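Local coordinates for protein type I site-specific restriction-modification system, R (Restriction) subunit (Vibrio vulnificus, PDB 3H1T) that probably serves as the ATP-dependent motor and DNA-cutting subunit of a type I restriction enzyme, of which this fragment holds the N-terminal part with both helicase-like domains, at residues 192-197 with 331-336; 225-230 with 234-239; 444-447 with 451-454; 461-466 with 471-476. All blocks are in the same frame, centred on the assembly; numbering follows the deposited sequence.

Interaction 1: residues 192-197 with 331-336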
loop_
_atom_site.group_PDB
_atom_site.type_symbol
_atom_site.label_atom_id
_atom_site.label_comp_id
_atom_site.label_asym_id
_atom_site.label_seq_id
_atom_site.Cartn_x
_atom_site.Cartn_y
_atom_site.Cartn_z
ATOM N N GLN A 192 14.987 -12.277 1.339
ATOM C CA GLN A 192 16.402 -12.021 1.614
ATOM C C GLN A 192 16.615 -12.037 3.128
ATOM O O GLN A 192 17.535 -12.676 3.635
ATOM C CB GLN A 192 16.766 -10.650 1.042
ATOM C CG GLN A 192 18.239 -10.318 0.901
ATOM C CD GLN A 192 18.455 -8.928 0.292
ATOM O OE1 GLN A 192 18.202 -8.705 -0.896
ATOM N NE2 GLN A 192 18.909 -7.984 1.118
ATOM N N SER A 193 15.757 -11.315 3.841
ATOM C CA SER A 193 15.820 -11.241 5.299
ATOM C C SER A 193 15.822 -12.637 5.924
ATOM O O SER A 193 16.647 -12.947 6.786
ATOM C CB SER A 193 14.620 -10.465 5.849
ATOM O OG SER A 193 14.712 -9.085 5.549
ATOM N N VAL A 194 14.879 -13.465 5.490
ATOM C CA VAL A 194 14.746 -14.823 5.988
ATOM C C VAL A 194 16.003 -15.629 5.700
ATOM O O VAL A 194 16.498 -16.351 6.558
ATOM C CB VAL A 194 13.522 -15.513 5.342
ATOM C CG1 VAL A 194 13.457 -16.958 5.751
ATOM C CG2 VAL A 194 12.261 -14.795 5.771
ATOM N N LEU A 195 16.539 -15.481 4.499
ATOM C CA LEU A 195 17.740 -16.218 4.142
ATOM C C LEU A 195 18.943 -15.795 4.976
ATOM O O LEU A 195 19.882 -16.577 5.128
ATOM C CB LEU A 195 18.060 -16.054 2.650
ATOM C CG LEU A 195 16.943 -16.521 1.697
ATOM C CD1 LEU A 195 17.397 -16.397 0.236
ATOM C CD2 LEU A 195 16.573 -17.962 2.017
ATOM N N GLN A 196 18.914 -14.580 5.527
ATOM C CA GLN A 196 20.023 -14.063 6.346
ATOM C C GLN A 196 19.847 -14.429 7.825
ATOM O O GLN A 196 20.698 -14.123 8.666
ATOM C CB GLN A 196 20.107 -12.539 6.238
ATOM C CG GLN A 196 20.178 -11.990 4.836
ATOM C CD GLN A 196 20.097 -10.479 4.827
ATOM O OE1 GLN A 196 19.148 -9.891 5.346
ATOM N NE2 GLN A 196 21.090 -9.839 4.229
ATOM N N GLY A 197 18.721 -15.059 8.133
ATOM C CA GLY A 197 18.455 -15.456 9.497
ATOM C C GLY A 197 17.807 -14.412 10.389
ATOM O O GLY A 197 17.965 -14.457 11.608
ATOM N N PRO A 331 10.651 -20.638 17.417
ATOM C CA PRO A 331 11.537 -19.818 16.591
ATOM C C PRO A 331 11.064 -19.748 15.140
ATOM O O PRO A 331 11.887 -19.743 14.218
ATOM C CB PRO A 331 12.893 -20.539 16.693
ATOM C CG PRO A 331 12.609 -21.826 17.556
ATOM C CD PRO A 331 11.130 -22.025 17.448
ATOM N N ALA A 332 9.757 -19.708 14.914
ATOM C CA ALA A 332 9.283 -19.628 13.535
ATOM C C ALA A 332 9.618 -18.234 13.024
ATOM O O ALA A 332 9.455 -17.248 13.753
ATOM C CB ALA A 332 7.771 -19.870 13.473
ATOM N N PHE A 333 10.116 -18.146 11.791
ATOM C CA PHE A 333 10.440 -16.836 11.229
ATOM C C PHE A 333 9.134 -16.065 11.207
ATOM O O PHE A 333 8.076 -16.637 10.925
ATOM C CB PHE A 333 10.989 -16.937 9.803
ATOM C CG PHE A 333 12.468 -17.205 9.730
ATOM C CD1 PHE A 333 12.966 -18.498 9.871
ATOM C CD2 PHE A 333 13.368 -16.163 9.503
ATOM C CE1 PHE A 333 14.335 -18.764 9.782
ATOM C CE2 PHE A 333 14.762 -16.413 9.413
ATOM C CZ PHE A 333 15.242 -17.719 9.552
ATOM N N GLN A 334 9.200 -14.771 11.500
ATOM C CA GLN A 334 7.999 -13.949 11.533
ATOM C C GLN A 334 8.079 -12.665 10.713
ATOM O O GLN A 334 8.976 -11.844 10.925
ATOM C CB GLN A 334 7.671 -13.615 12.993
ATOM C CG GLN A 334 7.295 -14.837 13.831
ATOM C CD GLN A 334 7.231 -14.538 15.311
ATOM O OE1 GLN A 334 6.930 -13.412 15.716
ATOM N NE2 GLN A 334 7.502 -15.549 16.135
ATOM N N ILE A 335 7.142 -12.489 9.780
ATOM C CA ILE A 335 7.093 -11.277 8.954
ATOM C C ILE A 335 5.828 -10.505 9.280
ATOM O O ILE A 335 4.706 -10.989 9.081
ATOM C CB ILE A 335 7.070 -11.561 7.400
ATOM C CG1 ILE A 335 8.458 -11.954 6.907
ATOM C CG2 ILE A 335 6.623 -10.310 6.631
ATOM C CD1 ILE A 335 8.885 -13.266 7.426
ATOM N N GLY A 336 6.006 -9.302 9.787
ATOM C CA GLY A 336 4.863 -8.484 10.107
ATOM C C GLY A 336 4.637 -7.392 9.076
ATOM O O GLY A 336 5.577 -6.769 8.563
#

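Interaction 2: residues 225-230 with 234-239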
loop_
_atom_site.group_PDB
_atom_site.type_symbol
_atom_site.label_atom_id
_atom_site.label_comp_id
_atom_site.label_asym_id
_atom_site.label_seq_id
_atom_site.Cartn_x
_atom_site.Cartn_y
_atom_site.Cartn_z
ATOM N N ALA A 225 10.378 -23.593 -3.362
ATOM C CA ALA A 225 11.827 -23.778 -3.317
ATOM C C ALA A 225 12.262 -24.799 -2.264
ATOM O O ALA A 225 13.451 -25.127 -2.152
ATOM C CB ALA A 225 12.502 -22.445 -3.040
ATOM N N ARG A 226 11.296 -25.291 -1.497
ATOM C CA ARG A 226 11.554 -26.264 -0.444
ATOM C C ARG A 226 12.424 -25.658 0.661
ATOM O O ARG A 226 13.252 -26.352 1.257
ATOM C CB ARG A 226 12.255 -27.517 -0.998
ATOM C CG ARG A 226 11.576 -28.175 -2.193
ATOM C CD ARG A 226 10.079 -28.354 -1.972
ATOM N NE ARG A 226 9.559 -29.526 -2.675
ATOM C CZ ARG A 226 9.900 -30.777 -2.370
ATOM N NH1 ARG A 226 10.758 -31.006 -1.379
ATOM N NH2 ARG A 226 9.390 -31.798 -3.052
ATOM N N TRP A 227 12.248 -24.365 0.928
ATOM C CA TRP A 227 12.995 -23.687 1.986
ATOM C C TRP A 227 12.364 -24.004 3.338
ATOM O O TRP A 227 11.158 -24.253 3.430
ATOM C CB TRP A 227 12.975 -22.154 1.806
ATOM C CG TRP A 227 13.307 -21.409 3.100
ATOM C CD1 TRP A 227 14.554 -21.119 3.586
ATOM C CD2 TRP A 227 12.382 -21.058 4.145
ATOM N NE1 TRP A 227 14.464 -20.626 4.870
ATOM C CE2 TRP A 227 13.144 -20.582 5.238
ATOM C CE3 TRP A 227 10.983 -21.110 4.266
ATOM C CZ2 TRP A 227 12.559 -20.170 6.436
ATOM C CZ3 TRP A 227 10.401 -20.698 5.458
ATOM C CH2 TRP A 227 11.194 -20.234 6.528
ATOM N N ASN A 228 13.169 -23.980 4.393
ATOM C CA ASN A 228 12.644 -24.206 5.726
ATOM C C ASN A 228 13.699 -23.985 6.795
ATOM O O ASN A 228 14.890 -23.882 6.495
ATOM C CB ASN A 228 12.001 -25.602 5.858
ATOM C CG ASN A 228 13.004 -26.747 5.782
ATOM O OD1 ASN A 228 12.903 -27.709 6.548
ATOM N ND2 ASN A 228 13.958 -26.667 4.843
ATOM N N ARG A 229 13.245 -23.877 8.038
ATOM C CA ARG A 229 14.110 -23.649 9.193
ATOM C C ARG A 229 15.247 -24.655 9.416
ATOM O O ARG A 229 16.375 -24.271 9.769
ATOM C CB ARG A 229 13.270 -23.624 10.465
ATOM C CG ARG A 229 12.339 -22.443 10.624
ATOM C CD ARG A 229 12.378 -22.032 12.084
ATOM N NE ARG A 229 12.276 -23.203 12.948
ATOM C CZ ARG A 229 11.159 -23.588 13.557
ATOM N NH1 ARG A 229 10.044 -22.884 13.403
ATOM N NH2 ARG A 229 11.156 -24.684 14.309
ATOM N N THR A 230 14.953 -25.939 9.233
ATOM C CA THR A 230 15.955 -26.976 9.465
ATOM C C THR A 230 16.897 -27.233 8.291
ATOM O O THR A 230 18.044 -27.654 8.482
ATOM C CB THR A 230 15.271 -28.285 9.872
ATOM O OG1 THR A 230 14.396 -28.726 8.819
ATOM C CG2 THR A 230 14.455 -28.061 11.135
ATOM N N ARG A 234 11.937 -31.101 3.094
ATOM C CA ARG A 234 10.520 -30.827 3.365
ATOM C C ARG A 234 10.036 -29.444 2.950
ATOM O O ARG A 234 10.797 -28.471 2.971
ATOM C CB ARG A 234 10.199 -30.998 4.872
ATOM C CG ARG A 234 9.878 -32.421 5.366
ATOM C CD ARG A 234 9.326 -33.335 4.276
ATOM N NE ARG A 234 10.383 -33.652 3.323
ATOM C CZ ARG A 234 10.535 -34.832 2.734
ATOM N NH1 ARG A 234 9.689 -35.820 3.001
ATOM N NH2 ARG A 234 11.542 -35.024 1.887
ATOM N N LYS A 235 8.765 -29.367 2.557
ATOM C CA LYS A 235 8.142 -28.099 2.215
ATOM C C LYS A 235 8.066 -27.341 3.539
ATOM O O LYS A 235 8.096 -27.933 4.625
ATOM C CB LYS A 235 6.725 -28.305 1.675
ATOM C CG LYS A 235 6.650 -28.910 0.298
ATOM C CD LYS A 235 6.930 -27.874 -0.785
ATOM C CE LYS A 235 6.648 -28.438 -2.169
ATOM N NZ LYS A 235 7.143 -27.527 -3.245
ATOM N N PRO A 236 7.969 -26.014 3.469
ATOM C CA PRO A 236 7.883 -25.261 4.718
ATOM C C PRO A 236 6.433 -25.216 5.212
ATOM O O PRO A 236 5.497 -25.467 4.450
ATOM C CB PRO A 236 8.403 -23.887 4.310
ATOM C CG PRO A 236 7.849 -23.753 2.932
ATOM C CD PRO A 236 8.188 -25.104 2.327
ATOM N N ARG A 237 6.232 -24.912 6.487
ATOM C CA ARG A 237 4.868 -24.805 6.996
ATOM C C ARG A 237 4.703 -23.311 7.266
ATOM O O ARG A 237 5.525 -22.702 7.973
ATOM C CB ARG A 237 4.703 -25.632 8.265
ATOM C CG ARG A 237 3.386 -26.413 8.331
ATOM C CD ARG A 237 3.674 -27.841 8.761
ATOM N NE ARG A 237 4.895 -27.905 9.567
ATOM C CZ ARG A 237 5.394 -29.027 10.077
ATOM N NH1 ARG A 237 4.764 -30.182 9.868
ATOM N NH2 ARG A 237 6.530 -28.999 10.771
ATOM N N ILE A 238 3.640 -22.730 6.709
ATOM C CA ILE A 238 3.392 -21.297 6.801
ATOM C C ILE A 238 2.000 -20.941 7.307
ATOM O O ILE A 238 0.996 -21.437 6.783
ATOM C CB ILE A 238 3.565 -20.641 5.399
ATOM C CG1 ILE A 238 4.799 -21.222 4.709
ATOM C CG2 ILE A 238 3.711 -19.130 5.530
ATOM C CD1 ILE A 238 6.067 -21.048 5.514
ATOM N N LEU A 239 1.945 -20.048 8.294
ATOM C CA LEU A 239 0.683 -19.581 8.867
ATOM C C LEU A 239 0.422 -18.106 8.530
ATOM O O LEU A 239 1.227 -17.239 8.862
ATOM C CB LEU A 239 0.706 -19.740 10.397
ATOM C CG LEU A 239 -0.489 -19.169 11.167
ATOM C CD1 LEU A 239 -1.780 -19.817 10.689
ATOM C CD2 LEU A 239 -0.283 -19.428 12.643
#

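Interaction 3: residues 444-447 with 451-454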
loop_
_atom_site.group_PDB
_atom_site.type_symbol
_atom_site.label_atom_id
_atom_site.label_comp_id
_atom_site.label_asym_id
_atom_site.label_seq_id
_atom_site.Cartn_x
_atom_site.Cartn_y
_atom_site.Cartn_z
ATOM N N VAL A 444 -19.760 8.026 6.450
ATOM C CA VAL A 444 -19.676 9.000 7.536
ATOM C C VAL A 444 -19.332 8.329 8.852
ATOM O O VAL A 444 -20.085 7.502 9.355
ATOM C CB VAL A 444 -21.017 9.781 7.696
ATOM C CG1 VAL A 444 -20.880 10.884 8.765
ATOM C CG2 VAL A 444 -21.415 10.391 6.378
ATOM N N PHE A 445 -18.187 8.694 9.407
ATOM C CA PHE A 445 -17.731 8.109 10.655
ATOM C C PHE A 445 -18.218 8.885 11.868
ATOM O O PHE A 445 -17.726 9.976 12.169
ATOM C CB PHE A 445 -16.209 8.026 10.648
ATOM C CG PHE A 445 -15.674 7.029 9.668
ATOM C CD1 PHE A 445 -15.561 5.689 10.017
ATOM C CD2 PHE A 445 -15.359 7.415 8.370
ATOM C CE1 PHE A 445 -15.145 4.741 9.085
ATOM C CE2 PHE A 445 -14.938 6.472 7.429
ATOM C CZ PHE A 445 -14.832 5.130 7.791
ATOM N N CYS A 446 -19.173 8.299 12.582
ATOM C CA CYS A 446 -19.764 8.936 13.750
ATOM C C CYS A 446 -19.165 8.480 15.077
ATOM O O CYS A 446 -18.341 7.558 15.126
ATOM C CB CYS A 446 -21.273 8.696 13.733
ATOM S SG CYS A 446 -22.022 9.146 12.115
ATOM N N VAL A 447 -19.588 9.131 16.154
ATOM C CA VAL A 447 -19.112 8.848 17.507
ATOM C C VAL A 447 -19.422 7.444 18.034
ATOM O O VAL A 447 -18.535 6.766 18.535
ATOM C CB VAL A 447 -19.660 9.903 18.485
ATOM C CG1 VAL A 447 -19.153 9.631 19.886
ATOM C CG2 VAL A 447 -19.232 11.292 18.009
ATOM N N HIS A 451 -25.101 7.456 17.418
ATOM C CA HIS A 451 -24.839 8.640 16.591
ATOM C C HIS A 451 -25.059 8.321 15.107
ATOM O O HIS A 451 -25.629 9.118 14.355
ATOM C CB HIS A 451 -23.391 9.117 16.800
ATOM C CG HIS A 451 -23.103 10.466 16.216
ATOM N ND1 HIS A 451 -21.828 10.876 15.892
ATOM C CD2 HIS A 451 -23.917 11.507 15.925
ATOM C CE1 HIS A 451 -21.868 12.112 15.430
ATOM N NE2 HIS A 451 -23.125 12.518 15.439
ATOM N N ALA A 452 -24.578 7.152 14.688
ATOM C CA ALA A 452 -24.707 6.695 13.304
ATOM C C ALA A 452 -26.168 6.581 12.876
ATOM O O ALA A 452 -26.506 6.914 11.739
ATOM C CB ALA A 452 -24.005 5.350 13.132
ATOM N N ASP A 453 -27.030 6.117 13.783
ATOM C CA ASP A 453 -28.460 5.973 13.485
ATOM C C ASP A 453 -29.170 7.314 13.382
ATOM O O ASP A 453 -30.074 7.480 12.578
ATOM C CB ASP A 453 -29.159 5.133 14.559
ATOM C CG ASP A 453 -30.674 5.020 14.332
ATOM O OD1 ASP A 453 -31.116 4.303 13.393
ATOM O OD2 ASP A 453 -31.422 5.666 15.100
ATOM N N GLU A 454 -28.771 8.269 14.207
ATOM C CA GLU A 454 -29.393 9.580 14.169
ATOM C C GLU A 454 -28.913 10.295 12.922
ATOM O O GLU A 454 -29.677 11.019 12.285
ATOM C CB GLU A 454 -29.033 10.360 15.435
ATOM C CG GLU A 454 -29.133 9.492 16.685
ATOM C CD GLU A 454 -29.386 10.279 17.963
ATOM O OE1 GLU A 454 -28.498 11.052 18.385
ATOM O OE2 GLU A 454 -30.483 10.121 18.547
#

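Interaction 4: residues 461-466 with 471-476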
loop_
_atom_site.group_PDB
_atom_site.type_symbol
_atom_site.label_atom_id
_atom_site.label_comp_id
_atom_site.label_asym_id
_atom_site.label_seq_id
_atom_site.Cartn_x
_atom_site.Cartn_y
_atom_site.Cartn_z
ATOM N N ASN A 461 -34.024 12.045 5.774
ATOM C CA ASN A 461 -35.077 13.034 5.647
ATOM C C ASN A 461 -34.655 14.275 4.869
ATOM O O ASN A 461 -35.489 14.912 4.237
ATOM C CB ASN A 461 -35.595 13.434 7.025
ATOM C CG ASN A 461 -36.218 12.275 7.762
ATOM O OD1 ASN A 461 -36.573 11.262 7.158
ATOM N ND2 ASN A 461 -36.367 12.419 9.069
ATOM N N LEU A 462 -33.371 14.625 4.924
ATOM C CA LEU A 462 -32.863 15.776 4.184
ATOM C C LEU A 462 -32.854 15.440 2.692
ATOM O O LEU A 462 -32.857 16.327 1.843
ATOM C CB LEU A 462 -31.425 16.096 4.597
ATOM C CG LEU A 462 -31.011 17.240 5.531
ATOM C CD1 LEU A 462 -32.139 18.252 5.624
ATOM C CD2 LEU A 462 -30.659 16.690 6.900
ATOM N N ASN A 463 -32.824 14.148 2.377
ATOM C CA ASN A 463 -32.789 13.696 0.982
ATOM C C ASN A 463 -33.975 12.787 0.675
ATOM O O ASN A 463 -33.870 11.855 -0.134
ATOM C CB ASN A 463 -31.484 12.942 0.714
ATOM C CG ASN A 463 -30.256 13.783 0.996
ATOM O OD1 ASN A 463 -29.776 14.518 0.130
ATOM N ND2 ASN A 463 -29.755 13.697 2.223
ATOM N N SER A 464 -35.109 13.078 1.309
ATOM C CA SER A 464 -36.318 12.281 1.137
ATOM C C SER A 464 -36.831 12.253 -0.283
ATOM O O SER A 464 -37.658 11.399 -0.620
ATOM C CB SER A 464 -37.420 12.766 2.065
ATOM O OG SER A 464 -37.860 14.040 1.658
ATOM N N ASP A 465 -36.363 13.175 -1.122
ATOM C CA ASP A 465 -36.786 13.153 -2.513
ATOM C C ASP A 465 -36.107 11.954 -3.145
ATOM O O ASP A 465 -36.648 11.334 -4.056
ATOM C CB ASP A 465 -36.400 14.436 -3.252
ATOM C CG ASP A 465 -34.914 14.729 -3.203
ATOM O OD1 ASP A 465 -34.303 14.564 -2.123
ATOM O OD2 ASP A 465 -34.371 15.147 -4.255
ATOM N N LEU A 466 -34.915 11.607 -2.662
ATOM C CA LEU A 466 -34.222 10.444 -3.210
ATOM C C LEU A 466 -34.618 9.189 -2.444
ATOM O O LEU A 466 -34.650 8.092 -3.013
ATOM C CB LEU A 466 -32.708 10.627 -3.135
ATOM C CG LEU A 466 -32.140 11.744 -4.000
ATOM C CD1 LEU A 466 -30.604 11.720 -3.933
ATOM C CD2 LEU A 466 -32.623 11.538 -5.438
ATOM N N PRO A 471 -35.131 3.563 -1.290
ATOM C CA PRO A 471 -35.273 3.415 0.162
ATOM C C PRO A 471 -33.962 3.241 0.921
ATOM O O PRO A 471 -33.884 3.543 2.109
ATOM C CB PRO A 471 -36.181 2.194 0.290
ATOM C CG PRO A 471 -37.036 2.333 -0.927
ATOM C CD PRO A 471 -35.995 2.597 -1.978
ATOM N N ASP A 472 -32.923 2.771 0.238
ATOM C CA ASP A 472 -31.653 2.553 0.914
ATOM C C ASP A 472 -30.581 3.559 0.534
ATOM O O ASP A 472 -29.398 3.211 0.457
ATOM C CB ASP A 472 -31.156 1.135 0.639
ATOM C CG ASP A 472 -30.775 0.921 -0.817
ATOM O OD1 ASP A 472 -31.372 1.576 -1.700
ATOM O OD2 ASP A 472 -29.891 0.084 -1.079
ATOM N N TYR A 473 -31.004 4.797 0.285
ATOM C CA TYR A 473 -30.096 5.880 -0.076
ATOM C C TYR A 473 -29.031 6.042 1.014
ATOM O O TYR A 473 -27.845 6.196 0.729
ATOM C CB TYR A 473 -30.876 7.181 -0.222
ATOM C CG TYR A 473 -30.020 8.327 -0.696
ATOM C CD1 TYR A 473 -29.539 8.371 -2.009
ATOM C CD2 TYR A 473 -29.674 9.358 0.175
ATOM C CE1 TYR A 473 -28.722 9.420 -2.440
ATOM C CE2 TYR A 473 -28.872 10.409 -0.246
ATOM C CZ TYR A 473 -28.395 10.438 -1.547
ATOM O OH TYR A 473 -27.609 11.501 -1.931
ATOM N N VAL A 474 -29.479 6.052 2.267
ATOM C CA VAL A 474 -28.559 6.139 3.388
ATOM C C VAL A 474 -28.771 4.852 4.145
ATOM O O VAL A 474 -29.881 4.325 4.191
ATOM C CB VAL A 474 -28.872 7.261 4.382
ATOM C CG1 VAL A 474 -27.674 7.418 5.311
ATOM C CG2 VAL A 474 -29.189 8.559 3.672
ATOM N N ALA A 475 -27.710 4.328 4.732
ATOM C CA ALA A 475 -27.842 3.105 5.481
ATOM C C ALA A 475 -26.777 3.099 6.546
ATOM O O ALA A 475 -25.692 3.651 6.368
ATOM C CB ALA A 475 -27.683 1.901 4.560
ATOM N N ARG A 476 -27.107 2.489 7.669
ATOM C CA ARG A 476 -26.180 2.382 8.767
ATOM C C ARG A 476 -25.558 0.986 8.793
ATOM O O ARG A 476 -26.260 -0.021 8.682
ATOM C CB ARG A 476 -26.899 2.655 10.084
ATOM C CG ARG A 476 -26.071 2.266 11.293
ATOM C CD ARG A 476 -26.660 2.785 12.585
ATOM N NE ARG A 476 -27.691 1.895 13.102
ATOM C CZ ARG A 476 -27.760 1.500 14.367
ATOM N NH1 ARG A 476 -26.867 1.912 15.261
ATOM N NH2 ARG A 476 -28.711 0.666 14.736
HETATM O O HOH W 1 -27.861 14.679 -1.565
#

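Interaction 1: residues 192-197 with 331-336
Val194, in the last turn of helix 181-195, rests its CG1 methyl on the ring of Phe333, the first residue of strand 333-338. The methyl stands 3.9 Å from the centroid of the Phe333 ring and 15° off its normal, a CH-pi contact over the face, displaced toward the CD2 side. The rotamer of Val194 sorts its two branches: CG1 lies anti to the backbone N (chi1 175°) and takes the ring, while CG2, beside that N, turns to the tip of Ile335, 4.1 Å from its CD1. Ile335 reaches this far because its CG1 branch carries CD1 back toward the helix; the two side chains meet at about a right angle.

The CE2-CZ side of the Phe333 ring lies against the helix terminus. Its CE2 comes within 3.3 Å of Val194 O, and Gly197 CA sits at the ring's edge, in plane. Gly197 has left helical geometry with positive phi in a Schellman motif, its N bonded to Val194 O at 3.0 Å. Around the pair, Trp227 also touches Val194, and Leu305 of the adjacent strand packs on both Phe333 and Ile335.

No hydrogen bond crosses between the segments: helix end and strand are held by dispersion and CH-pi contact, and the carbonyl that Phe333 approaches already accepts a hydrogen bond from Gly197 N.

Interaction 2: residues 225-230 with 234-239
Apolar contacts dominate between Trp227 and the residues that lead into strand 238-242. Pro236 CB lies 3.8 Å from Trp227 CE3, coming at the indole obliquely, and farther along the same six-membered ring Ile238 CD1 sits at the edge, 4.3 Å from Trp227 CZ3. Trp227 CG is anti to its own N (chi1 160°), which brings the indole back toward the proline although its CB starts out away from this segment. The pyrrolidine also packs on the backbone of Trp227, with an approach of 2.9 Å from Pro236 CB to Trp227 O that is short enough to be doubtful in detail. Leu305 touches both Trp227 and Ile238, and Trp223 of the preceding helix touches Pro236.

The outer parts of two charged side chains run together. Arg226 and Lys235 are each bent at chi2 (-47° and -79°) and run obliquely across one another, with Arg226 NE and Lys235 NZ close, at 3.2 Å. These are two donors of like charge and make no bond; Lys235 also has a cation-pi partner in Trp223, and Arg226 NH1 a weak hydrogen bond to Tyr233 O.

No hydrogen bond joins the two segments. The backbones nonetheless run close, with the CA atoms of Arg226 and Lys235 4.7 Å apart. Just past helix 211-224, Arg226 has positive phi in a Schellman motif, and the chain then loops back into a strand of the parallel sheet: the helix-to-strand half of a beta-alpha-beta crossover in the first RecA-like domain of a superfamily 2 helicase fold.

Interaction 3: residues 444-447 with 451-454
A strand-to-helix turn of the C-terminal RecA-like domain is fastened here, between strand 441-446 and helix 449-462. His451, in the first turn of the helix, turns its imidazole back to the strand and accepts a hydrogen bond at ND1 from the backbone N of Val447. The bond is 2.9 Å from Val447 N to His451 ND1, nearly straight at 166°, and the donor lies only 2° out of the ring plane, so the in-plane lone pair of an unprotonated ND1 is used. With CG anti to the backbone N (chi1 -169°), the ring is directed toward the end of the strand.

The same ring is packed from two further directions. Cys446 SG lies over one face, 4.4 Å from the His451 centroid and offset toward the rim, a sulfur-aromatic contact. Cys446 CB lies 3.1 Å from His451 ND1, a tight approach alongside the hydrogen bond. Val447 adds its CG2 branch, 3.4 Å from His451 ND1 and also near CE1 of the imidazole. Next along the helix, Ala452 packs against the cysteine, its CB 4.4 Å from Cys446 CB. The other ring nitrogen, NE2, has a weak hydrogen bond to Thr422 OG1, which with the ND1 bond would restrain rotation of the imidazole, while Asp448 OD1 accepts a hydrogen bond from His451 N.

Strand 441-446 lies between strands 502-505 and 518-524, Val447 leans on Val415 and Leu418 of helix 412-420, and Ala452 O accepts a hydrogen bond from Thr504 OG1 while its side chain touches Arg476 of edge strand 474-476.

Interaction 4: residues 461-466 with 471-476
Between residues 461-466 and 471-476 the backbones stay well apart, the nearest CA atoms being those of Leu466 and Tyr473 at 6.9 Å. Asn463 breaks the helical path between helix 449-462 and the short helix 464-467, standing at the N-cap of the latter without a side-chain capping bond; Leu466 N reaches back to Asn463 O at 2.7 Å. Tyr473 comes just before edge strand 474-476.

The tyrosine side chain spans the distance between them. Its CG is anti to the backbone N (chi1 -176°), which extends the ring toward the helical segment. Leu466 covers one face: its CB makes a CH-pi contact 4.2 Å from the Tyr473 centroid and 17° off the normal, while CD1 reaches 3.3 Å from Tyr473 CE1. Such a helix-to-strand return belongs to the alpha/beta layering of the second RecA-like domain, here leading into the outermost strand of its sheet.

Asn463 meets the ring obliquely with its CB, 3.8 Å from Tyr473 CE2, its amide plane turned 39° from that of the ring. Several bonds fix the orientation of this buried amide. A water bridges the polar ends, donating to Asn463 OD1 (2.6 Å) and to Tyr473 OH (3.2 Å). Arg438 binds both as well, its NH2 to Asn463 OD1 and its O to Tyr473 OH, and Asn463 ND2 is taken by Leu459 O and Thr430 OG1.

From the N terminus, interaction 1 begins on helix 181-195 and closes a long loop when the chain returns as strand 333-338. Within that loop falls interaction 2, a short turn between helix 211-224 and strand 238-242. The two touch where Val194 and Phe333 meet Trp227, so the helix end, the loop and the seven-stranded parallel sheet are joined. Interactions 3 and 4 follow in series in the C-terminal helicase-like domain: interaction 3 closes the turn into helix 449-462, interaction 4 the loop from its far end and helix 464-467 to strand 474-476. Arg476 packs on Ala452 and Asp453 between them. No contacts cross, and the centres of interactions 1 and 3 are about 43 Å apart.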